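Local coordinates for Aureochrome1-like protein (Ochromonas danica, PDB 6I20), which probably senses blue light with a flavin mononucleotide bound in its LOV-type PAS domain, at residues A[5-8]-A[9-13]; A[31-35]-A[36-40]; A[41-45]-A[46-50]; A[67-70]-A[71-75]; A[117-121]-A[122-126]. One frame throughout, in Å; residues are numbered along the deposited sequence.

Contact 1: A[5-8]-A[9-13]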
# COMPACT_ATOMS: atom_id res chain seq x y z
N TYR A 5 6.74 -13.55 -7.73
CA TYR A 5 6.42 -12.46 -8.65
C TYR A 5 7.69 -11.68 -9.00
O TYR A 5 8.35 -11.12 -8.11
CB TYR A 5 5.45 -11.52 -7.98
CG TYR A 5 4.19 -12.22 -7.48
CD1 TYR A 5 3.22 -12.65 -8.34
CD2 TYR A 5 4.01 -12.42 -6.13
CE1 TYR A 5 2.07 -13.30 -7.90
CE2 TYR A 5 2.85 -13.05 -5.67
CZ TYR A 5 1.88 -13.45 -6.54
OH TYR A 5 0.73 -14.10 -6.11
N SER A 6 8.03 -11.64 -10.28
CA SER A 6 9.25 -10.89 -10.62
C SER A 6 9.11 -9.38 -10.36
O SER A 6 10.10 -8.74 -10.06
CB SER A 6 9.67 -11.18 -12.05
OG SER A 6 8.55 -10.96 -12.82
N LEU A 7 7.89 -8.84 -10.35
CA LEU A 7 7.75 -7.44 -10.01
C LEU A 7 8.12 -7.18 -8.56
O LEU A 7 8.74 -6.19 -8.22
CB LEU A 7 6.33 -6.93 -10.35
CG LEU A 7 6.05 -5.51 -9.97
CD1 LEU A 7 7.00 -4.52 -10.57
CD2 LEU A 7 4.60 -5.24 -10.38
N VAL A 8 7.75 -8.14 -7.69
CA VAL A 8 8.12 -8.04 -6.30
C VAL A 8 9.64 -8.15 -6.10
O VAL A 8 10.25 -7.35 -5.37
CB VAL A 8 7.42 -9.11 -5.49
CG1 VAL A 8 7.93 -9.16 -4.04
CG2 VAL A 8 5.91 -8.82 -5.45
N LYS A 9 10.25 -9.12 -6.80
CA LYS A 9 11.70 -9.25 -6.71
C LYS A 9 12.40 -7.99 -7.20
O LYS A 9 13.40 -7.56 -6.64
CB LYS A 9 12.19 -10.45 -7.45
CG LYS A 9 11.80 -11.75 -6.81
CD LYS A 9 12.51 -12.92 -7.44
CE LYS A 9 11.68 -13.55 -8.51
NZ LYS A 9 12.24 -14.90 -8.82
N ALA A 10 11.88 -7.39 -8.28
CA ALA A 10 12.47 -6.16 -8.77
C ALA A 10 12.42 -5.02 -7.76
O ALA A 10 13.39 -4.31 -7.57
CB ALA A 10 11.76 -5.72 -10.05
N LEU A 11 11.24 -4.85 -7.15
CA LEU A 11 11.06 -3.76 -6.18
C LEU A 11 11.91 -4.01 -4.92
O LEU A 11 12.43 -3.06 -4.35
CB LEU A 11 9.59 -3.62 -5.81
CG LEU A 11 8.70 -3.11 -6.94
CD1 LEU A 11 7.23 -3.31 -6.57
CD2 LEU A 11 9.01 -1.67 -7.29
N GLN A 12 12.09 -5.27 -4.57
CA GLN A 12 12.97 -5.66 -3.46
C GLN A 12 14.42 -5.24 -3.76
O GLN A 12 15.11 -4.58 -3.00
CB GLN A 12 12.89 -7.18 -3.28
CG GLN A 12 13.59 -7.76 -2.06
CD GLN A 12 13.55 -9.29 -2.03
OE1 GLN A 12 13.75 -9.97 -3.04
NE2 GLN A 12 13.25 -9.83 -0.86
N THR A 13 14.88 -5.63 -4.95
CA THR A 13 16.26 -5.37 -5.37
C THR A 13 16.52 -3.88 -5.46
O THR A 13 17.60 -3.38 -5.11
CB THR A 13 16.50 -6.03 -6.73
OG1 THR A 13 16.34 -7.45 -6.59
CG2 THR A 13 17.87 -5.72 -7.23

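Contact 2: A[31-35]-A[36-40]. With EDO (1,2-ethanediol), chain G.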
# COMPACT_ATOMS: atom_id res chain seq x y z
N VAL A 31 1.37 -9.88 4.14
CA VAL A 31 2.14 -11.13 4.23
C VAL A 31 3.64 -10.89 3.87
O VAL A 31 4.45 -11.81 4.09
CB VAL A 31 1.58 -12.30 3.41
CG1 VAL A 31 0.24 -12.76 3.97
CG2 VAL A 31 1.48 -11.94 1.93
N TYR A 32 4.00 -9.71 3.39
CA TYR A 32 5.39 -9.39 3.11
C TYR A 32 5.48 -7.86 3.16
O TYR A 32 4.61 -7.16 2.59
CB TYR A 32 5.82 -9.87 1.69
CG TYR A 32 7.28 -9.68 1.45
CD1 TYR A 32 7.76 -8.47 0.95
CD2 TYR A 32 8.20 -10.69 1.77
CE1 TYR A 32 9.15 -8.25 0.80
CE2 TYR A 32 9.56 -10.51 1.60
CZ TYR A 32 10.02 -9.28 1.13
OH TYR A 32 11.39 -9.12 0.98
N ALA A 33 6.53 -7.33 3.79
CA ALA A 33 6.75 -5.87 3.81
C ALA A 33 8.21 -5.61 3.56
O ALA A 33 9.07 -6.26 4.15
CB ALA A 33 6.34 -5.26 5.14
N SER A 34 8.49 -4.67 2.66
CA SER A 34 9.88 -4.35 2.37
C SER A 34 10.56 -3.52 3.43
O SER A 34 9.89 -2.79 4.19
CB SER A 34 10.03 -3.61 1.05
OG SER A 34 9.59 -2.27 1.15
N GLN A 35 11.88 -3.54 3.47
CA GLN A 35 12.63 -2.69 4.36
C GLN A 35 12.27 -1.23 4.21
O GLN A 35 12.18 -0.51 5.19
CB GLN A 35 14.15 -2.90 4.20
CG GLN A 35 14.97 -2.02 5.14
CD GLN A 35 14.72 -2.35 6.59
OE1 GLN A 35 14.97 -3.49 7.00
NE2 GLN A 35 14.17 -1.38 7.37
N GLY A 36 12.07 -0.79 2.98
CA GLY A 36 11.73 0.60 2.71
C GLY A 36 10.42 0.99 3.37
O GLY A 36 10.30 2.10 3.89
N PHE A 37 9.44 0.10 3.30
CA PHE A 37 8.15 0.34 3.98
C PHE A 37 8.35 0.49 5.48
O PHE A 37 7.77 1.39 6.13
CB PHE A 37 7.18 -0.78 3.70
CG PHE A 37 5.84 -0.65 4.39
CD1 PHE A 37 4.82 0.08 3.80
CD2 PHE A 37 5.61 -1.26 5.59
CE1 PHE A 37 3.58 0.20 4.41
CE2 PHE A 37 4.37 -1.14 6.20
CZ PHE A 37 3.36 -0.42 5.62
N LEU A 38 9.17 -0.36 6.06
CA LEU A 38 9.44 -0.30 7.50
C LEU A 38 10.09 1.01 7.86
O LEU A 38 9.76 1.63 8.87
CB LEU A 38 10.27 -1.49 7.95
CG LEU A 38 9.74 -2.87 7.61
CD1 LEU A 38 10.74 -3.93 8.03
CD2 LEU A 38 8.35 -3.13 8.18
N THR A 39 11.08 1.44 7.08
CA THR A 39 11.77 2.68 7.36
C THR A 39 10.86 3.89 7.20
O THR A 39 10.88 4.79 8.05
CB THR A 39 13.00 2.82 6.49
OG1 THR A 39 13.84 1.69 6.79
CG2 THR A 39 13.75 4.11 6.78
N LEU A 40 10.05 3.88 6.16
CA LEU A 40 9.10 4.98 5.89
C LEU A 40 8.12 5.14 7.05
O LEU A 40 7.86 6.24 7.49
CB LEU A 40 8.32 4.69 4.61
CG LEU A 40 7.12 5.58 4.31
CD1 LEU A 40 7.59 7.01 4.09
CD2 LEU A 40 6.38 5.02 3.09
C1 EDO G . 16.57 1.53 5.76
O1 EDO G . 17.97 1.26 5.67
C2 EDO G . 16.11 2.33 4.55
O2 EDO G . 15.09 1.66 3.81

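Contact 3: A[41-45]-A[46-50]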
# COMPACT_ATOMS: atom_id res chain seq x y z
N THR A 41 7.54 4.03 7.48
CA THR A 41 6.46 4.06 8.44
C THR A 41 6.90 4.01 9.90
O THR A 41 6.09 4.37 10.79
CB THR A 41 5.47 2.91 8.20
OG1 THR A 41 6.10 1.65 8.50
CG2 THR A 41 4.90 2.94 6.81
N GLY A 42 8.14 3.59 10.17
CA GLY A 42 8.62 3.45 11.55
C GLY A 42 8.25 2.17 12.28
O GLY A 42 8.62 2.01 13.45
N TYR A 43 7.52 1.25 11.64
CA TYR A 43 7.11 0.01 12.26
C TYR A 43 8.14 -1.07 12.04
O TYR A 43 8.80 -1.08 10.98
CB TYR A 43 5.75 -0.47 11.72
CG TYR A 43 4.59 0.39 12.18
CD1 TYR A 43 3.93 0.11 13.36
CD2 TYR A 43 4.17 1.51 11.46
CE1 TYR A 43 2.89 0.91 13.80
CE2 TYR A 43 3.13 2.30 11.89
CZ TYR A 43 2.50 2.01 13.08
OH TYR A 43 1.47 2.79 13.52
N ALA A 44 8.31 -1.97 12.99
CA ALA A 44 9.09 -3.18 12.83
C ALA A 44 8.30 -4.18 12.00
O ALA A 44 7.06 -4.20 11.98
CB ALA A 44 9.46 -3.78 14.18
N LEU A 45 9.02 -5.06 11.32
CA LEU A 45 8.35 -6.09 10.50
C LEU A 45 7.33 -6.91 11.33
O LEU A 45 6.22 -7.21 10.86
CB LEU A 45 9.38 -7.04 9.87
CG LEU A 45 8.82 -8.07 8.89
CD1 LEU A 45 8.10 -7.42 7.70
CD2 LEU A 45 9.96 -8.95 8.39
N SER A 46 7.72 -7.23 12.56
CA SER A 46 6.88 -8.00 13.47
C SER A 46 5.62 -7.26 13.90
O SER A 46 4.73 -7.90 14.49
CB SER A 46 7.72 -8.37 14.69
OG SER A 46 8.26 -7.19 15.24
N GLU A 47 5.52 -5.96 13.64
CA GLU A 47 4.34 -5.17 13.95
C GLU A 47 3.43 -4.99 12.76
O GLU A 47 2.34 -4.44 12.89
CB GLU A 47 4.76 -3.77 14.46
CG GLU A 47 5.49 -3.83 15.76
CD GLU A 47 5.98 -2.50 16.23
OE1 GLU A 47 6.69 -1.79 15.49
OE2 GLU A 47 5.65 -2.12 17.37
N VAL A 48 3.88 -5.39 11.56
CA VAL A 48 3.10 -5.16 10.33
C VAL A 48 2.55 -6.45 9.71
O VAL A 48 1.43 -6.48 9.21
CB VAL A 48 3.81 -4.29 9.34
CG1 VAL A 48 4.33 -2.99 9.91
CG2 VAL A 48 4.85 -4.99 8.61
N LEU A 49 3.34 -7.53 9.72
CA LEU A 49 2.84 -8.77 9.16
C LEU A 49 1.59 -9.21 9.92
O LEU A 49 1.54 -9.09 11.15
CB LEU A 49 3.87 -9.87 9.20
CG LEU A 49 5.14 -9.64 8.38
CD1 LEU A 49 6.09 -10.78 8.65
CD2 LEU A 49 4.88 -9.44 6.90
N GLY A 50 0.59 -9.68 9.18
CA GLY A 50 -0.68 -10.12 9.80
C GLY A 50 -1.68 -9.03 10.07
O GLY A 50 -2.75 -9.30 10.63

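Contact 4: A[67-70]-A[71-75]. With FMN (flavin mononucleotide), chain E.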
# COMPACT_ATOMS: atom_id res chain seq x y z
N GLU A 67 -12.08 5.24 0.28
CA GLU A 67 -13.16 4.68 -0.53
C GLU A 67 -12.71 4.37 -1.96
O GLU A 67 -13.07 3.34 -2.52
CB GLU A 67 -14.36 5.60 -0.53
CG GLU A 67 -15.54 5.13 -1.36
CD GLU A 67 -16.18 3.79 -0.95
OE1 GLU A 67 -16.06 3.35 0.20
OE2 GLU A 67 -16.83 3.17 -1.82
N LYS A 68 -11.89 5.25 -2.52
CA LYS A 68 -11.32 4.93 -3.88
C LYS A 68 -10.48 3.65 -3.87
O LYS A 68 -10.55 2.82 -4.81
CB LYS A 68 -10.48 6.12 -4.35
CG LYS A 68 -11.29 7.30 -4.73
CD LYS A 68 -10.49 8.31 -5.53
CE LYS A 68 -11.29 9.59 -5.59
NZ LYS A 68 -10.72 10.60 -6.51
N VAL A 69 -9.69 3.47 -2.82
CA VAL A 69 -8.92 2.25 -2.69
C VAL A 69 -9.87 1.04 -2.59
O VAL A 69 -9.70 0.00 -3.25
CB VAL A 69 -7.94 2.30 -1.51
CG1 VAL A 69 -7.35 0.94 -1.26
CG2 VAL A 69 -6.87 3.36 -1.70
N ARG A 70 -10.87 1.18 -1.71
CA ARG A 70 -11.81 0.11 -1.50
C ARG A 70 -12.48 -0.33 -2.78
O ARG A 70 -12.60 -1.52 -3.05
CB ARG A 70 -12.85 0.59 -0.47
CG ARG A 70 -13.79 -0.44 0.09
CD ARG A 70 -14.71 0.25 1.10
NE ARG A 70 -13.99 0.63 2.34
CZ ARG A 70 -13.87 1.85 2.91
NH1 ARG A 70 -13.16 1.94 4.04
NH2 ARG A 70 -14.42 2.96 2.41
N LYS A 71 -12.94 0.64 -3.56
CA LYS A 71 -13.62 0.39 -4.83
C LYS A 71 -12.70 -0.30 -5.85
O LYS A 71 -13.16 -1.19 -6.58
CB LYS A 71 -14.22 1.67 -5.41
CG LYS A 71 -15.44 2.20 -4.65
CD LYS A 71 -16.11 3.40 -5.35
CE LYS A 71 -17.17 4.14 -4.50
NZ LYS A 71 -17.89 5.27 -5.14
N GLY A 72 -11.43 0.09 -5.90
CA GLY A 72 -10.46 -0.56 -6.79
C GLY A 72 -10.33 -2.03 -6.46
O GLY A 72 -10.31 -2.89 -7.34
N LEU A 73 -10.26 -2.32 -5.17
CA LEU A 73 -10.20 -3.69 -4.69
C LEU A 73 -11.48 -4.48 -5.01
O LEU A 73 -11.38 -5.64 -5.42
CB LEU A 73 -9.90 -3.71 -3.19
CG LEU A 73 -8.52 -3.23 -2.76
CD1 LEU A 73 -8.40 -3.06 -1.24
CD2 LEU A 73 -7.41 -4.15 -3.20
N GLU A 74 -12.65 -3.88 -4.84
CA GLU A 74 -13.93 -4.54 -5.10
C GLU A 74 -14.18 -4.79 -6.60
O GLU A 74 -14.77 -5.81 -6.99
CB GLU A 74 -15.11 -3.77 -4.43
CG GLU A 74 -15.28 -4.13 -2.94
CD GLU A 74 -15.79 -3.03 -2.00
OE1 GLU A 74 -16.43 -2.05 -2.45
OE2 GLU A 74 -15.58 -3.18 -0.75
N ARG A 75 -13.71 -3.86 -7.44
CA ARG A 75 -13.91 -3.90 -8.91
C ARG A 75 -12.79 -4.52 -9.70
O ARG A 75 -12.92 -4.68 -10.94
CB ARG A 75 -14.11 -2.49 -9.47
CG ARG A 75 -15.37 -1.87 -8.91
CD ARG A 75 -15.59 -0.44 -9.33
NE ARG A 75 -16.64 0.16 -8.48
CZ ARG A 75 -17.25 1.33 -8.70
NH1 ARG A 75 -18.17 1.75 -7.86
NH2 ARG A 75 -16.96 2.08 -9.77
N1 FMN E . -3.85 2.17 3.02
C2 FMN E . -3.07 3.20 3.41
O2 FMN E . -3.61 4.16 4.01
N3 FMN E . -1.73 3.24 3.20
C4 FMN E . -1.07 2.24 2.55
O4 FMN E . 0.16 2.35 2.31
C4A FMN E . -1.84 1.11 2.15
N5 FMN E . -1.23 0.06 1.51
C5A FMN E . -2.02 -0.95 1.07
C6 FMN E . -1.45 -2.04 0.39
C7 FMN E . -2.19 -3.08 -0.07
C7M FMN E . -1.53 -4.24 -0.85
C8 FMN E . -3.61 -3.10 0.13
C8M FMN E . -4.45 -4.23 -0.39
C9 FMN E . -4.20 -2.05 0.79
C9A FMN E . -3.47 -0.97 1.25
N10 FMN E . -4.07 0.08 1.99
C10 FMN E . -3.28 1.13 2.37
C1' FMN E . -5.52 0.18 2.12
C2' FMN E . -6.12 -0.50 3.35
O2' FMN E . -5.38 -1.70 3.62
C3' FMN E . -7.57 -0.87 3.07
O3' FMN E . -7.69 -1.66 1.88
C4' FMN E . -8.51 0.31 2.95
O4' FMN E . -8.35 1.12 4.13
C5' FMN E . -10.00 -0.17 2.88
O5' FMN E . -10.20 -1.31 3.78
P FMN E . -11.70 -1.55 4.32
O1P FMN E . -11.63 -2.70 5.25
O2P FMN E . -12.11 -0.30 4.97
O3P FMN E . -12.50 -1.84 3.05
O HOH W 1 -17.31 0.50 -1.34
O HOH W 2 -12.78 -3.68 -1.04

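Contact 5: A[117-121]-A[122-126]. With EDO (1,2-ethanediol), chain F.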
# COMPACT_ATOMS: atom_id res chain seq x y z
N CYS A 117 4.85 5.83 -2.03
CA CYS A 117 5.83 6.87 -2.26
C CYS A 117 5.50 8.12 -1.50
O CYS A 117 4.43 8.70 -1.64
CB CYS A 117 5.91 7.20 -3.74
SG CYS A 117 7.18 8.45 -4.07
N LYS A 118 6.42 8.53 -0.63
CA LYS A 118 6.25 9.77 0.09
C LYS A 118 6.38 10.93 -0.90
O LYS A 118 7.34 11.00 -1.66
CB LYS A 118 7.26 9.94 1.23
CG LYS A 118 7.13 11.27 1.96
CD LYS A 118 7.93 11.29 3.27
CE LYS A 118 9.43 11.36 3.01
NZ LYS A 118 9.80 12.59 2.27
N VAL A 119 5.41 11.82 -0.88
CA VAL A 119 5.38 13.01 -1.72
C VAL A 119 5.19 14.27 -0.88
O VAL A 119 4.72 14.18 0.26
CB VAL A 119 4.32 12.89 -2.83
CG1 VAL A 119 4.57 11.66 -3.67
CG2 VAL A 119 2.91 12.85 -2.28
N SER A 120 5.54 15.43 -1.42
CA SER A 120 5.40 16.69 -0.69
C SER A 120 3.94 17.10 -0.63
O SER A 120 3.12 16.66 -1.42
CB SER A 120 6.21 17.80 -1.36
OG SER A 120 5.71 18.13 -2.66
N GLU A 121 3.63 17.96 0.33
CA GLU A 121 2.29 18.53 0.46
C GLU A 121 1.90 19.29 -0.82
O GLU A 121 0.76 19.17 -1.29
CB GLU A 121 2.27 19.47 1.67
CG GLU A 121 0.90 19.97 2.07
CD GLU A 121 0.99 20.93 3.26
OE1 GLU A 121 1.36 20.52 4.34
OE2 GLU A 121 0.72 22.10 3.04
N ASP A 122 2.84 20.04 -1.40
CA ASP A 122 2.57 20.76 -2.64
C ASP A 122 2.27 19.79 -3.78
O ASP A 122 1.32 20.00 -4.53
CB ASP A 122 3.74 21.67 -3.03
CG ASP A 122 3.78 22.99 -2.25
OD1 ASP A 122 2.94 23.28 -1.37
OD2 ASP A 122 4.68 23.74 -2.57
N TYR A 123 3.03 18.70 -3.88
CA TYR A 123 2.76 17.67 -4.92
C TYR A 123 1.38 17.06 -4.68
O TYR A 123 0.62 16.88 -5.64
CB TYR A 123 3.86 16.61 -4.94
CG TYR A 123 3.62 15.48 -5.92
CD1 TYR A 123 2.74 14.45 -5.59
CD2 TYR A 123 4.28 15.39 -7.13
CE1 TYR A 123 2.50 13.39 -6.44
CE2 TYR A 123 4.05 14.33 -7.99
CZ TYR A 123 3.15 13.33 -7.64
OH TYR A 123 2.94 12.27 -8.52
N ALA A 124 1.08 16.74 -3.43
CA ALA A 124 -0.20 16.14 -3.06
C ALA A 124 -1.37 17.04 -3.44
O ALA A 124 -2.36 16.56 -4.01
CB ALA A 124 -0.25 15.79 -1.57
N LYS A 125 -1.28 18.33 -3.13
CA LYS A 125 -2.38 19.24 -3.46
C LYS A 125 -2.62 19.34 -4.97
O LYS A 125 -3.77 19.32 -5.43
CB LYS A 125 -2.15 20.62 -2.86
CG LYS A 125 -2.14 20.70 -1.34
CD LYS A 125 -3.29 19.99 -0.60
CE LYS A 125 -2.92 18.66 0.03
NZ LYS A 125 -1.98 18.95 1.14
N ALA A 126 -1.53 19.37 -5.72
CA ALA A 126 -1.63 19.41 -7.19
C ALA A 126 -2.24 18.11 -7.75
O ALA A 126 -3.08 18.15 -8.63
CB ALA A 126 -0.27 19.65 -7.83
C1 EDO F . 10.59 6.83 1.34
O1 EDO F . 11.67 5.95 1.06
C2 EDO F . 10.33 7.66 0.09
O2 EDO F . 9.09 7.32 -0.56

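Contact 1: A[5-8]-A[9-13]
Tyr5 O accepts from Lys9 N at 3.1 Å and starts the first turn of the alpha-helix 6-13. Tyr5 holds the N-cap position. The helix packs on strands 18-21 and 109-119 of the PAS domain sheet.

Three more backbone bonds continue the ladder. Ser6 O takes the N-H of Ala10, Leu7 O that of Leu11, and Val8 O that of Gln12. This is the regular alpha-helical pattern, each bond spanning four residues. The Tyr5 bond is nearly straight, with an N-H...O angle of 166°.

Leu7 and Leu11 sit one turn apart, and their side chains cross obliquely. They meet through one methyl each, Leu7 CD1 to Leu11 CD1 at 4.2 Å. The CG of Leu11 also rests 3.3 Å from Leu7 O. Both leucines touch Leu113, so they form a small apolar strip against strand 109-119. Buried Val8 faces strand 18-21, where it meets Phe18 and Ile20.

Lys9 stays on the exposed side. Its CG is beside its own backbone N, 3.7 Å from Tyr5 O. A bend at chi3 (-94°) then turns the chain back, with CE 4.2 Å from Ser6 CA.

Among the polar side chains, Tyr5 OH points away from the helix and bonds to Asn111 OD1. At the other end, Lys9 O accepts twice from Thr13, from OG1 at 2.9 Å and from N at 3.0 Å, and these two donors reach it from opposite faces of its carbonyl plane.

Contact 2: A[31-35]-A[36-40]
The backbone runs extended through Ala33 and Ser34 and turns helical at Gln35, which brings Ser34 O within 3.1 Å of Leu38 N as the first full turn of helix 35-41. Gln35 O then accepts from Thr39 N.

Ser34 is the N-cap. Its OG accepts from Phe37 N at 3.2 Å. The hydroxyl stands between its own backbone N and carbonyl carbon (chi1 74°), and this turns it toward Phe37 N in the first helical turn. The same OG is also hydrogen-bonded to Gln16 O and Phe18 N, so three bonds grip this buried oxygen.

Gln35 makes a second side-chain bond along the helix surface. Its chain bends at chi2 (63°) and carries the amide back over the turn. NE2 donates to Thr39 OG1 at 3.1 Å, with the hydroxyl close to the amide plane. NE2 also passes Leu38 CB, and the Gln35 and Leu38 side chains cross at about a right angle.

On the inner side, Ala33 CB touches two residues of the helix. It lies 4.1 Å from Phe37 CD2, obliquely to the ring, and 4.2 Å from Leu38 CD2.

The junction joins an edge strand of the PAS sheet to the helix that follows it. Ala33 and Phe37 both touch Val19 on strand 18-21. Ala33 and Leu38 also meet Leu45 and Val48 of helix 45-48.

Contact 3: A[41-45]-A[46-50]
Tyr43, Ala44 and Leu45 lead from helix 35-41 into the short, weakly bonded helix 45-48 of the PAS domain, and they meet Glu47, Val48 and Leu49 on its single turn. Gly42, with a positive phi of 82°, lets the chain leave the first helix.

Glu47 reaches back over the start of the turn. Its OE1 accepts from Ala44 N at 3.0 Å through the anti lone pair, and the bond is nearly straight at 166°. In return, Glu47 N donates to Ala44 O at 2.9 Å. OE1 also forms a salt bridge with Lys88 NZ, so the one oxygen serves two donors. Losing the carboxylate to an alanine here would probably leave Ala44 N without this acceptor and Lys88 without its charge mate.

The turn mixes two spacings. Leu45 O accepts from Val48 N at 3.0 Å and from Leu49 N at 3.1 Å. The Leu49 bond runs nearly along the C=O axis, while Val48 N comes from above the carbonyl plane.

Apolar groups close both flanks. Val48 CG1 presses on Tyr43 CB at 3.4 Å; it is placed there by lying beside its own backbone N (chi1 -51°). The Tyr43 ring stacks edge-to-face with Phe55. Leu45 CD1 packs on Leu49 CG at 3.8 Å, the two side chains crossing at a slant.

Val48 further touches Phe37 of helix 35-41. Such short, closely spaced helices between the second and third strands are characteristic of the PAS fold.

Contact 4: A[67-70]-A[71-75]
Val69 and Leu73 stand one turn apart on helix 63-75 and touch at Val69 CG1 and Leu73 CD1, 4.1 Å apart, where both line the flavin mononucleotide pocket. Leu73 CD1 lies 3.5 Å from O3' of the ribityl chain, and Val69 CG1 is 3.9 Å from C1'.

Arg70 meets the phosphate of the same ligand with the edge of its guanidinium. NH1 donates to O2P at 2.6 Å in an almost straight bond (174°), and NE donates to O3P at 3.0 Å. The extended start of the side chain and a bend at chi3 (-71°) present this edge to the phosphate.

Glu67 forms the second shell. Its OE1 takes the N-H of Arg70 NH2 at 2.8 Å in a salt bridge. The carboxylate oxygen lies almost in the guanidinium plane, so the group is gripped at two edges and its rotation is fixed. A methionine in place of Arg70 would probably leave the phosphate without these two donors and Glu67 OE1 without its charge mate.

Further out, in the conformer given, the Glu74 side chain lies alongside Arg70. Its N donates to Arg70 O at 3.0 Å. Val69 and Leu73 both rest on Ile99 of strand 92-103.

The guanidinium thus sits between a carboxylate and a phosphate. This pairing probably favours its positive charge and offsets part of the phosphate's negative charge.

Contact 5: A[117-121]-A[122-126]
The Tyr123 ring meets Val119 obliquely, with Val119 CB 3.5 Å from Tyr123 CD1, at the N-capped junction where strand 109-119 of the PAS sheet runs into helix 121-130. Both Val119 methyls also approach the ring, CG2 at 3.7 Å from CD1 and CG1 at 3.9 Å from CE1. The isopropyl group therefore packs obliquely against the CD1-CE1 side of the ring. CG of Tyr123 is anti to its own backbone N (chi1 177°), and this lays the ring back along the strand. The ring's far end is held too, because OH bonds to Gln96 OE1 on strand 92-103.

Ser120 is the N-cap. Its OG accepts from Tyr123 N at 3.0 Å, with an N-H...O angle of 157°. The hydroxyl also lies close to Tyr123 CB. Ser120 O takes the N-H of Ala124, and Glu121 O that of Lys125. These bonds begin the helix while the serine side chain caps the N-H of Tyr123 in the first turn.

Lys125 folds over the first turn. Its chain is bent at chi2, chi3 and chi4, and CG comes 3.3 Å from Glu121 O. Its NZ stays 4.6 Å from Glu121 OE2, near the opposite charge but beyond a salt bridge.

Trp94 supports the junction from the neighbouring strand. It touches Val119, Glu121, Ala124 and Lys125, and its backbone bonds to that of Val119. On the strand side, a 1,2-ethanediol, probably from the crystallisation liquor, accepts at O2 from Lys118 N at 2.9 Å.

How the contacts relate
Contacts 1, 3 and 5 are surface contacts, while contacts 2 and 4 are partly buried. Contacts 2 and 3 lie closest, with centres 8 Å apart. They share a packed patch where Leu38 meets the chain entering helix 45-48 and Leu49 meets the strand at Val31. Contact 1 touches contact 2 through Gln12 and Tyr32, a weak bond seen in one conformer of Gln12. Contact 5 touches contact 2 through Leu40 and Lys118. Contacts 2 and 5 both pass from sheet to helix and use a serine N-cap, buried in one and exposed in the other. Contact 4 stands apart across the domain, and its arginine chemistry serves the flavin phosphate.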